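Local coordinates for protein alanine racemase (Oenococcus oeni PSU-1, PDB 3HUR) that belongs to the alanine racemase family, whose chains join an N-terminal TIM-barrel domain to a C-terminal domain rich in beta strands, at residues 54-59 against 80-85. Numbering follows the deposited sequence.
Sequences AFQETA and LTLPIW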
loop_
_atom_site.group_PDB
_atom_site.type_symbol
_atom_site.label_atom_id
_atom_site.label_comp_id
_atom_site.label_asym_id
_atom_site.label_seq_id
_atom_site.Cartn_x
_atom_site.Cartn_y
_atom_site.Cartn_z
ATOM N N ALA A 54 -3.716 27.926 -23.183
ATOM C CA ALA A 54 -2.843 28.960 -22.643
ATOM C C ALA A 54 -1.633 29.205 -23.581
ATOM O O ALA A 54 -1.197 30.333 -23.741
ATOM C CB ALA A 54 -2.362 28.593 -21.273
ATOM N N PHE A 55 -1.096 28.164 -24.199
ATOM C CA PHE A 55 0.056 28.390 -25.046
ATOM C C PHE A 55 -0.325 29.056 -26.377
ATOM O O PHE A 55 0.499 29.795 -26.926
ATOM C CB PHE A 55 0.818 27.097 -25.338
ATOM C CG PHE A 55 1.333 26.384 -24.125
ATOM C CD1 PHE A 55 1.683 27.054 -23.001
ATOM C CD2 PHE A 55 1.461 25.010 -24.132
ATOM C CE1 PHE A 55 2.164 26.365 -21.906
ATOM C CE2 PHE A 55 1.937 24.333 -23.058
ATOM C CZ PHE A 55 2.277 24.999 -21.941
ATOM N N GLN A 56 -1.524 28.762 -26.903
ATOM C CA GLN A 56 -2.002 29.349 -28.191
ATOM C C GLN A 56 -2.284 30.845 -28.042
ATOM O O GLN A 56 -1.975 31.638 -28.911
ATOM C CB GLN A 56 -3.275 28.656 -28.699
ATOM C CG GLN A 56 -3.629 28.990 -30.134
ATOM C CD GLN A 56 -4.801 28.169 -30.684
ATOM O OE1 GLN A 56 -4.608 27.158 -31.355
ATOM N NE2 GLN A 56 -6.015 28.601 -30.400
ATOM N N GLU A 57 -2.820 31.229 -26.897
ATOM C CA GLU A 57 -3.279 32.572 -26.699
ATOM C C GLU A 57 -2.119 33.496 -26.451
ATOM O O GLU A 57 -2.202 34.694 -26.761
ATOM C CB GLU A 57 -4.284 32.641 -25.540
ATOM C CG GLU A 57 -4.170 33.907 -24.601
ATOM C CD GLU A 57 -4.857 35.146 -25.147
ATOM O OE1 GLU A 57 -5.539 35.017 -26.168
ATOM O OE2 GLU A 57 -4.736 36.243 -24.544
ATOM N N THR A 58 -1.073 32.969 -25.838
ATOM C CA THR A 58 0.097 33.774 -25.517
ATOM C C THR A 58 1.164 33.627 -26.591
ATOM O O THR A 58 2.195 34.262 -26.523
ATOM C CB THR A 58 0.727 33.339 -24.197
ATOM O OG1 THR A 58 1.022 31.920 -24.248
ATOM C CG2 THR A 58 -0.193 33.681 -23.057
ATOM N N ALA A 59 0.931 32.754 -27.556
ATOM C CA ALA A 59 1.866 32.553 -28.659
ATOM C C ALA A 59 3.205 31.993 -28.169
ATOM O O ALA A 59 4.227 32.117 -28.850
ATOM C CB ALA A 59 2.081 33.852 -29.418
ATOM N N LEU A 80 -8.247 24.316 -30.624
ATOM C CA LEU A 80 -6.827 24.569 -30.811
ATOM C C LEU A 80 -6.497 24.501 -32.291
ATOM O O LEU A 80 -6.920 23.551 -32.981
ATOM C CB LEU A 80 -6.018 23.570 -29.995
ATOM C CG LEU A 80 -6.114 24.097 -28.570
ATOM C CD1 LEU A 80 -6.749 23.078 -27.637
ATOM C CD2 LEU A 80 -4.770 24.648 -28.119
ATOM N N THR A 81 -5.772 25.509 -32.778
ATOM C CA THR A 81 -5.507 25.633 -34.209
ATOM C C THR A 81 -4.051 25.456 -34.566
ATOM O O THR A 81 -3.733 25.265 -35.744
ATOM C CB THR A 81 -5.966 26.999 -34.752
ATOM O OG1 THR A 81 -5.418 28.046 -33.943
ATOM C CG2 THR A 81 -7.494 27.089 -34.738
ATOM N N LEU A 82 -3.166 25.519 -33.574
ATOM C CA LEU A 82 -1.757 25.270 -33.811
ATOM C C LEU A 82 -1.584 23.920 -34.426
ATOM O O LEU A 82 -2.445 23.040 -34.299
ATOM C CB LEU A 82 -0.957 25.302 -32.536
ATOM C CG LEU A 82 -0.924 26.642 -31.821
ATOM C CD1 LEU A 82 -0.206 26.490 -30.515
ATOM C CD2 LEU A 82 -0.269 27.682 -32.671
ATOM N N PRO A 83 -0.482 23.741 -35.160
ATOM C CA PRO A 83 -0.249 22.370 -35.664
ATOM C C PRO A 83 0.052 21.397 -34.506
ATOM O O PRO A 83 0.634 21.776 -33.503
ATOM C CB PRO A 83 0.952 22.508 -36.600
ATOM C CG PRO A 83 1.521 23.931 -36.348
ATOM C CD PRO A 83 0.510 24.738 -35.612
ATOM N N ILE A 84 -0.340 20.143 -34.690
ATOM C CA ILE A 84 -0.228 19.119 -33.683
ATOM C C ILE A 84 0.416 17.927 -34.290
ATOM O O ILE A 84 0.130 17.562 -35.423
ATOM C CB ILE A 84 -1.616 18.666 -33.156
ATOM C CG1 ILE A 84 -2.246 19.773 -32.313
ATOM C CG2 ILE A 84 -1.470 17.415 -32.313
ATOM C CD1 ILE A 84 -3.715 19.890 -32.448
ATOM N N TRP A 85 1.256 17.289 -33.501
ATOM C CA TRP A 85 2.087 16.218 -33.987
ATOM C C TRP A 85 1.876 15.084 -33.023
ATOM O O TRP A 85 2.114 15.221 -31.837
ATOM C CB TRP A 85 3.533 16.737 -33.980
ATOM C CG TRP A 85 4.641 15.782 -34.239
ATOM C CD1 TRP A 85 4.561 14.455 -34.580
ATOM C CD2 TRP A 85 6.032 16.112 -34.230
ATOM N NE1 TRP A 85 5.833 13.942 -34.732
ATOM C CE2 TRP A 85 6.742 14.955 -34.533
ATOM C CE3 TRP A 85 6.740 17.284 -33.955
ATOM C CZ2 TRP A 85 8.120 14.928 -34.578
ATOM C CZ3 TRP A 85 8.107 17.253 -33.997
ATOM C CH2 TRP A 85 8.784 16.085 -34.311
#
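Gln56 carries this contact by its side-chain amide, which meets the backbone of Thr81 and Leu82. Its CG lies anti to the backbone N (chi1 -167°) and the chain stays extended beyond it. This sends the amide off helix 48-57 to the loop before strand 84-86. OE1 accepts two backbone N-H groups in succession. Thr81 N donates almost straight, at 169°, and OE1 lies 2.5 Å from that N. This length is doubtful at 2.50 Å resolution and is no sign of unusual strength. Leu82 N is 3.1 Å from OE1 and donates at a more bent angle of 147°. Thr81 OG1, 2.9 Å from the same OE1, adds a weak third bond. That hydroxyl sits between its own backbone N and carbonyl carbon, near the N-H that OE1 also accepts.

Leu82 runs alongside Gln56 in the opposite direction. Its CG is 4.0 Å from Gln56 CG, and its CD1 approaches Gln56 CA at 4.1 Å. Leu80 CB and CD2 border OE1. Arg76 NH1 bonds the carbonyl oxygens of Leu80 and Leu82, so the loop is also tied to helix 69-77.

The contact joins barrel helix 48-57 to the loop between helix 69-77 and strand 84-86, one beta-alpha unit further along the chain. The chemistry implies a local helix-to-loop tie: one amide oxygen satisfies two successive N-H groups, while aliphatic carbons pack beside it.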